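Local coordinates for DUF3256 domain-containing protein (Porphyromonas gingivalis W83, PDB 2P3P) that is of unknown function but belongs to the DUF3256 family, binds magnesium and is probably membrane-associated, at residues 57-68 against 71-81. Sequence-based numbering, arbitrary orientation. Where two conformers were deposited one is given.
Sequences GTVTFLLNRNFI and QTSTVGEVFMR
F67 and F79 meet as two nearly parallel rings, planes at 24°, slid so far apart (centroids 5.8 Å) that they barely overlap: CE1 of F79 comes obliquely against CD1 of F67 at 3.7 Å, while CZ of F79 sits against the CB of F67. The F67 ring gets there because CG lies between the backbone N and the carbonyl carbon (chi1 66°), and N64 CB lies over one face of the F67 ring, offset toward its rim. Beside this pair, R81 runs its CG along F67 CB, then bends at chi3 so that NE gives a hydrogen bond to N66 O (2.8 Å); the oxygen lies at the guanidinium edge, near its plane, with the donor tilted 24° from the carbonyl plane. N66 itself is positioned by an Asx turn, its N bonded to N64 OD1 on a lone pair. I68 and M80 form an antiparallel hydrogen-bonded pair, N to O in both directions, and their side chains share a face, CB of I68 on CG of the selenomethionine; L12 and F16 of helix 11-18 cover I68.

At the far end T60 and Q71 exchange the same two backbone bonds, and T60 OG1 lies 3.2 Å from Q71 CB. Water 1 donates to T58 O and, weakly, to Q71 O. In the turn after Q71, T72 OG1 donates to a lone pair of G76 O, which also accepts from T72 N.

Strand 67-72 thus serves two consecutive antiparallel hairpins, flanked by 58-64 along one edge and 77-84 along the other. Backbone bonds set the register, while the two rings and the aliphatic part of R81 pack beside them; a neutral carbonyl gripping NE helps to hold the guanidinium's rotation, while NH1 has weak bonds to S160 O and S163 O and a long, weak ion pair with D164.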
ATOM      1  N   GLY A  57     -14.104  16.392   3.362  1.00 19.36           N
ATOM      2  CA  GLY A  57     -13.647  15.435   2.386  1.00 18.09           C
ATOM      3  C   GLY A  57     -14.488  14.199   2.218  1.00 17.75           C
ATOM      4  O   GLY A  57     -15.079  13.638   3.162  1.00 17.65           O
ATOM      5  N   THR A  58     -14.488  13.747   0.980  1.00 16.74           N
ATOM      6  CA  THR A  58     -15.274  12.634   0.581  1.00 15.74           C
ATOM      7  C   THR A  58     -14.424  11.393   0.744  1.00 13.53           C
ATOM      8  O   THR A  58     -13.248  11.396   0.389  1.00 13.44           O
ATOM      9  CB  THR A  58     -15.633  12.754  -0.870  1.00 15.89           C
ATOM     10  OG1 THR A  58     -14.424  12.810  -1.648  1.00 21.32           O
ATOM     11  CG2 THR A  58     -16.451  13.992  -1.110  1.00 16.78           C
ATOM     12  N   VAL A  59     -15.039  10.332   1.236  1.00 11.84           N
ATOM     13  CA  VAL A  59     -14.355   9.073   1.445  1.00 10.44           C
ATOM     14  C   VAL A  59     -15.207   7.975   0.824  1.00 10.43           C
ATOM     15  O   VAL A  59     -16.410   7.957   1.043  1.00  8.93           O
ATOM     16  CB  VAL A  59     -14.151   8.834   2.975  1.00 10.73           C
ATOM     17  CG1 VAL A  59     -13.275   7.610   3.220  1.00  9.65           C
ATOM     18  CG2 VAL A  59     -13.542  10.080   3.645  1.00 11.53           C
ATOM     19  N   THR A  60     -14.599   7.103   0.006  1.00  8.88           N
ATOM     20  CA  THR A  60     -15.266   5.894  -0.455  1.00  8.57           C
ATOM     21  C   THR A  60     -14.660   4.665   0.207  1.00  8.04           C
ATOM     22  O   THR A  60     -13.435   4.577   0.404  1.00  7.63           O
ATOM     23  CB  THR A  60     -15.178   5.766  -1.970  1.00  9.08           C
ATOM     24  OG1 THR A  60     -13.811   5.601  -2.346  1.00 10.48           O
ATOM     25  CG2 THR A  60     -15.726   7.031  -2.622  1.00  9.45           C
ATOM     26  N   PHE A  61     -15.504   3.689   0.494  1.00  6.55           N
ATOM     27  CA  PHE A  61     -15.086   2.461   1.140  1.00  6.62           C
ATOM     28  C   PHE A  61     -15.452   1.259   0.285  1.00  7.21           C
ATOM     29  O   PHE A  61     -16.553   1.218  -0.267  1.00  6.85           O
ATOM     30  CB  PHE A  61     -15.802   2.312   2.488  1.00  7.58           C
ATOM     31  CG  PHE A  61     -15.447   3.351   3.511  1.00  8.83           C
ATOM     32  CD1 PHE A  61     -14.407   3.137   4.396  1.00  9.95           C
ATOM     33  CD2 PHE A  61     -16.133   4.541   3.576  1.00 11.22           C
ATOM     34  CE1 PHE A  61     -14.086   4.094   5.344  1.00  9.08           C
ATOM     35  CE2 PHE A  61     -15.808   5.490   4.528  1.00 10.66           C
ATOM     36  CZ  PHE A  61     -14.767   5.251   5.392  1.00  8.51           C
ATOM     37  N   LEU A  62     -14.513   0.320   0.152  1.00  7.46           N
ATOM     38  CA  LEU A  62     -14.795  -1.039  -0.235  1.00  8.02           C
ATOM     39  C   LEU A  62     -14.561  -1.900   0.999  1.00  7.53           C
ATOM     40  O   LEU A  62     -13.453  -1.961   1.491  1.00  8.74           O
ATOM     41  CB  LEU A  62     -13.888  -1.510  -1.371  1.00  8.73           C
ATOM     42  CG  LEU A  62     -14.058  -0.755  -2.693  1.00 10.58           C
ATOM     43  CD1 LEU A  62     -13.101  -1.344  -3.717  1.00 11.84           C
ATOM     44  CD2 LEU A  62     -15.494  -0.803  -3.182  1.00  9.48           C
ATOM     45  N   LEU A  63     -15.636  -2.513   1.493  1.00  7.43           N
ATOM     46  CA  LEU A  63     -15.634  -3.300   2.725  1.00  7.73           C
ATOM     47  C   LEU A  63     -15.837  -4.782   2.395  1.00  7.12           C
ATOM     48  O   LEU A  63     -16.903  -5.175   1.975  1.00  5.84           O
ATOM     49  CB  LEU A  63     -16.730  -2.820   3.686  1.00  8.79           C
ATOM     50  CG  LEU A  63     -16.671  -1.338   4.090  1.00  9.01           C
ATOM     51  CD1 LEU A  63     -17.944  -0.985   4.867  1.00 12.62           C
ATOM     52  CD2 LEU A  63     -15.447  -0.985   4.929  1.00  9.89           C
ATOM     53  N   ASN A  64     -14.791  -5.573   2.603  1.00  7.58           N
ATOM     54  CA  ASN A  64     -14.829  -7.007   2.385  1.00  7.53           C
ATOM     55  C   ASN A  64     -14.260  -7.706   3.650  1.00  7.87           C
ATOM     56  O   ASN A  64     -13.473  -7.132   4.383  1.00  7.38           O
ATOM     57  CB  ASN A  64     -14.032  -7.317   1.088  1.00  7.20           C
ATOM     58  CG  ASN A  64     -14.018  -8.793   0.718  1.00  7.19           C
ATOM     59  OD1 ASN A  64     -13.463  -9.626   1.445  1.00  8.99           O
ATOM     60  ND2 ASN A  64     -14.595  -9.118  -0.440  1.00  4.04           N
ATOM     61  N   ARG A  65     -14.718  -8.934   3.902  0.50  8.30           N
ATOM     62  CA  ARG A  65     -14.268  -9.716   5.069  0.50  8.49           C
ATOM     63  C   ARG A  65     -12.751  -9.864   5.127  0.50  8.54           C
ATOM     64  O   ARG A  65     -12.178 -10.026   6.218  0.50  8.58           O
ATOM     65  CB  ARG A  65     -14.922 -11.112   5.088  0.50  8.56           C
ATOM     66  CG  ARG A  65     -14.742 -11.861   6.416  0.50  8.89           C
ATOM     67  CD  ARG A  65     -15.039 -13.341   6.298  0.50  9.88           C
ATOM     68  NE  ARG A  65     -14.992 -14.012   7.600  0.50 10.78           N
ATOM     69  CZ  ARG A  65     -15.958 -13.946   8.508  0.50 12.30           C
ATOM     70  NH1 ARG A  65     -17.083 -13.282   8.254  0.50 13.12           N
ATOM     71  NH2 ARG A  65     -15.823 -14.601   9.657  0.50 14.96           N
ATOM     72  N   ASN A  66     -12.115  -9.859   3.959  1.00  8.31           N
ATOM     73  CA  ASN A  66     -10.668 -10.016   3.864  1.00  8.66           C
ATOM     74  C   ASN A  66      -9.847  -8.814   3.453  1.00  9.13           C
ATOM     75  O   ASN A  66      -8.622  -8.899   3.463  1.00  9.05           O
ATOM     76  CB  ASN A  66     -10.341 -11.202   2.970  1.00  9.62           C
ATOM     77  CG  ASN A  66     -10.870 -12.498   3.553  1.00 11.62           C
ATOM     78  OD1 ASN A  66     -11.578 -13.239   2.882  1.00 19.55           O
ATOM     79  ND2 ASN A  66     -10.545 -12.759   4.819  1.00 12.27           N
ATOM     80  N   PHE A  67     -10.485  -7.702   3.138  1.00  7.68           N
ATOM     81  CA  PHE A  67      -9.731  -6.463   2.881  1.00  8.21           C
ATOM     82  C   PHE A  67     -10.684  -5.250   2.914  1.00  8.51           C
ATOM     83  O   PHE A  67     -11.893  -5.378   2.628  1.00  6.98           O
ATOM     84  CB  PHE A  67      -9.051  -6.545   1.506  1.00  8.62           C
ATOM     85  CG  PHE A  67     -10.035  -6.588   0.345  1.00  8.63           C
ATOM     86  CD1 PHE A  67     -10.482  -5.405  -0.237  1.00 10.91           C
ATOM     87  CD2 PHE A  67     -10.482  -7.789  -0.172  1.00  9.12           C
ATOM     88  CE1 PHE A  67     -11.387  -5.420  -1.261  1.00 12.19           C
ATOM     89  CE2 PHE A  67     -11.434  -7.791  -1.245  1.00 10.04           C
ATOM     90  CZ  PHE A  67     -11.853  -6.624  -1.761  1.00  9.19           C
ATOM     91  N   ILE A  68     -10.136  -4.091   3.263  1.00  8.65           N
ATOM     92  CA  ILE A  68     -10.833  -2.820   3.196  1.00  7.85           C
ATOM     93  C   ILE A  68      -9.962  -1.866   2.354  1.00  8.17           C
ATOM     94  O   ILE A  68      -8.761  -1.728   2.608  1.00  7.72           O
ATOM     95  CB  ILE A  68     -11.053  -2.245   4.617  1.00  8.16           C
ATOM     96  CG1 ILE A  68     -12.062  -3.146   5.366  1.00  7.04           C
ATOM     97  CG2 ILE A  68     -11.437  -0.760   4.560  1.00  9.58           C
ATOM     98  CD1 ILE A  68     -12.149  -2.886   6.798  1.00  6.99           C
ATOM     99  N   GLN A  71     -10.636   5.224  -0.434  1.00  6.90           N
ATOM    100  CA  GLN A  71     -10.106   6.323  -1.194  1.00  8.42           C
ATOM    101  C   GLN A  71     -10.469   7.615  -0.491  1.00  8.62           C
ATOM    102  O   GLN A  71     -11.628   7.817  -0.123  1.00  9.39           O
ATOM    103  CB  GLN A  71     -10.673   6.369  -2.616  1.00  9.05           C
ATOM    104  CG  GLN A  71     -10.477   5.026  -3.393  1.00 10.51           C
ATOM    105  CD  GLN A  71      -9.011   4.616  -3.637  1.00 14.12           C
ATOM    106  OE1 GLN A  71      -8.715   3.415  -3.783  1.00 11.92           O
ATOM    107  NE2 GLN A  71      -8.105   5.583  -3.669  1.00  9.24           N
ATOM    108  N   THR A  72      -9.472   8.473  -0.301  1.00  8.70           N
ATOM    109  CA  THR A  72      -9.663   9.768   0.347  1.00  9.27           C
ATOM    110  C   THR A  72      -9.142  10.875  -0.538  1.00 10.75           C
ATOM    111  O   THR A  72      -8.305  10.645  -1.434  1.00 11.23           O
ATOM    112  CB  THR A  72      -8.873   9.884   1.665  1.00 10.05           C
ATOM    113  OG1 THR A  72      -7.462  10.032   1.398  1.00  7.98           O
ATOM    114  CG2 THR A  72      -9.141   8.711   2.579  1.00  9.72           C
ATOM    115  N   SER A  73      -9.565  12.094  -0.236  1.00 11.87           N
ATOM    116  CA  SER A  73      -9.054  13.275  -0.932  0.50 11.76           C
ATOM    117  C   SER A  73      -7.811  13.857  -0.255  1.00 11.93           C
ATOM    118  O   SER A  73      -7.239  14.827  -0.732  1.00 12.98           O
ATOM    119  CB  SER A  73     -10.145  14.352  -1.018  0.50 12.06           C
ATOM    120  OG  SER A  73     -10.721  14.642   0.249  0.50 10.97           O
ATOM    121  N   THR A  74      -7.392  13.291   0.870  1.00 11.76           N
ATOM    122  CA  THR A  74      -6.303  13.912   1.648  1.00 10.92           C
ATOM    123  C   THR A  74      -5.033  13.058   1.577  1.00  9.43           C
ATOM    124  O   THR A  74      -4.022  13.444   0.956  1.00  7.06           O
ATOM    125  CB  THR A  74      -6.740  14.063   3.110  1.00 11.50           C
ATOM    126  OG1 THR A  74      -7.166  12.795   3.601  1.00 13.13           O
ATOM    127  CG2 THR A  74      -7.884  15.051   3.235  1.00 13.26           C
ATOM    128  N   VAL A  75      -5.123  11.859   2.156  1.00  7.67           N
ATOM    129  CA  VAL A  75      -3.972  10.959   2.289  1.00  8.69           C
ATOM    130  C   VAL A  75      -3.856   9.914   1.154  1.00  8.24           C
ATOM    131  O   VAL A  75      -2.911   9.101   1.116  1.00 10.04           O
ATOM    132  CB  VAL A  75      -4.019  10.206   3.615  1.00  9.61           C
ATOM    133  CG1 VAL A  75      -3.889  11.190   4.777  1.00  8.75           C
ATOM    134  CG2 VAL A  75      -5.318   9.411   3.725  1.00  8.94           C
ATOM    135  N   GLY A  76      -4.811   9.913   0.244  1.00  7.99           N
ATOM    136  CA  GLY A  76      -4.805   8.968  -0.855  1.00  7.68           C
ATOM    137  C   GLY A  76      -5.535   7.680  -0.482  1.00  8.33           C
ATOM    138  O   GLY A  76      -6.554   7.716   0.217  1.00  8.80           O
ATOM    139  N   GLU A  77      -5.042   6.572  -1.013  1.00  7.33           N
ATOM    140  CA  GLU A  77      -5.630   5.242  -0.784  1.00  7.94           C
ATOM    141  C   GLU A  77      -5.088   4.602   0.487  1.00  6.49           C
ATOM    142  O   GLU A  77      -3.886   4.591   0.707  1.00  6.16           O
ATOM    143  CB  GLU A  77      -5.288   4.315  -1.941  1.00  7.18           C
ATOM    144  CG  GLU A  77      -5.819   2.933  -1.737  1.00 12.03           C
ATOM    145  CD  GLU A  77      -5.539   2.039  -2.903  1.00 11.01           C
ATOM    146  OE1 GLU A  77      -4.365   1.582  -2.994  1.00 12.48           O
ATOM    147  OE2 GLU A  77      -6.466   1.804  -3.693  1.00 12.87           O
ATOM    148  N   VAL A  78      -5.984   4.012   1.277  1.00  7.21           N
ATOM    149  CA  VAL A  78      -5.633   3.157   2.411  1.00  7.75           C
ATOM    150  C   VAL A  78      -6.209   1.780   2.160  1.00  8.41           C
ATOM    151  O   VAL A  78      -7.434   1.630   1.976  1.00  8.03           O
ATOM    152  CB  VAL A  78      -6.223   3.739   3.731  1.00  7.05           C
ATOM    153  CG1 VAL A  78      -6.049   2.734   4.965  1.00  8.83           C
ATOM    154  CG2 VAL A  78      -5.716   5.106   4.007  1.00  7.29           C
ATOM    155  N   PHE A  79      -5.322   0.777   2.153  1.00  8.43           N
ATOM    156  CA  PHE A  79      -5.713  -0.592   1.892  1.00  8.20           C
ATOM    157  C   PHE A  79      -5.211  -1.401   3.080  1.00  8.48           C
ATOM    158  O   PHE A  79      -4.062  -1.291   3.446  1.00  8.72           O
ATOM    159  CB  PHE A  79      -5.108  -1.082   0.596  1.00  9.09           C
ATOM    160  CG  PHE A  79      -5.493  -2.471   0.255  1.00  7.99           C
ATOM    161  CD1 PHE A  79      -6.722  -2.720  -0.371  1.00 10.90           C
ATOM    162  CD2 PHE A  79      -4.661  -3.535   0.562  1.00 11.33           C
ATOM    163  CE1 PHE A  79      -7.110  -4.045  -0.711  1.00  9.62           C
ATOM    164  CE2 PHE A  79      -5.044  -4.853   0.226  1.00 12.56           C
ATOM    165  CZ  PHE A  79      -6.268  -5.100  -0.386  1.00  9.44           C
HETATM  166  N   MSE A  80      -6.090  -2.152   3.711  1.00  8.87           N
HETATM  167  CA  MSE A  80      -5.680  -2.884   4.899  1.00  9.61           C
HETATM  168  C   MSE A  80      -6.213  -4.288   4.891  1.00  8.99           C
HETATM  169  O   MSE A  80      -7.312  -4.581   4.344  1.00  8.82           O
HETATM  170  CB  MSE A  80      -6.141  -2.179   6.185  1.00 10.22           C
HETATM  171  CG  MSE A  80      -7.601  -2.200   6.380  1.00  9.50           C
HETATM  172 SE   MSE A  80      -8.132  -1.381   8.104  0.80 16.05          SE
HETATM  173  CE  MSE A  80      -7.708   0.426   7.639  1.00 12.07           C
ATOM    174  N   ARG A  81      -5.422  -5.162   5.500  1.00  8.90           N
ATOM    175  CA  ARG A  81      -5.695  -6.608   5.536  1.00  8.76           C
ATOM    176  C   ARG A  81      -5.056  -7.179   6.782  1.00  7.93           C
ATOM    177  O   ARG A  81      -4.093  -6.611   7.250  1.00  7.94           O
ATOM    178  CB  ARG A  81      -5.071  -7.322   4.345  1.00 10.05           C
ATOM    179  CG  ARG A  81      -5.739  -7.048   3.039  1.00 10.43           C
ATOM    180  CD  ARG A  81      -5.452  -8.124   2.015  1.00 11.25           C
ATOM    181  NE  ARG A  81      -6.077  -9.386   2.395  1.00 12.37           N
ATOM    182  CZ  ARG A  81      -5.636 -10.564   2.002  1.00 13.62           C
ATOM    183  NH1 ARG A  81      -4.538 -10.651   1.277  1.00 13.48           N
ATOM    184  NH2 ARG A  81      -6.275 -11.658   2.380  1.00 15.73           N
TER
HETATM  185  O   HOH W   1     -12.685   9.936  -2.118  1.00 30.27           O
HETATM  186  O   HOH W   2     -10.717  12.671   2.368  1.00 34.97           O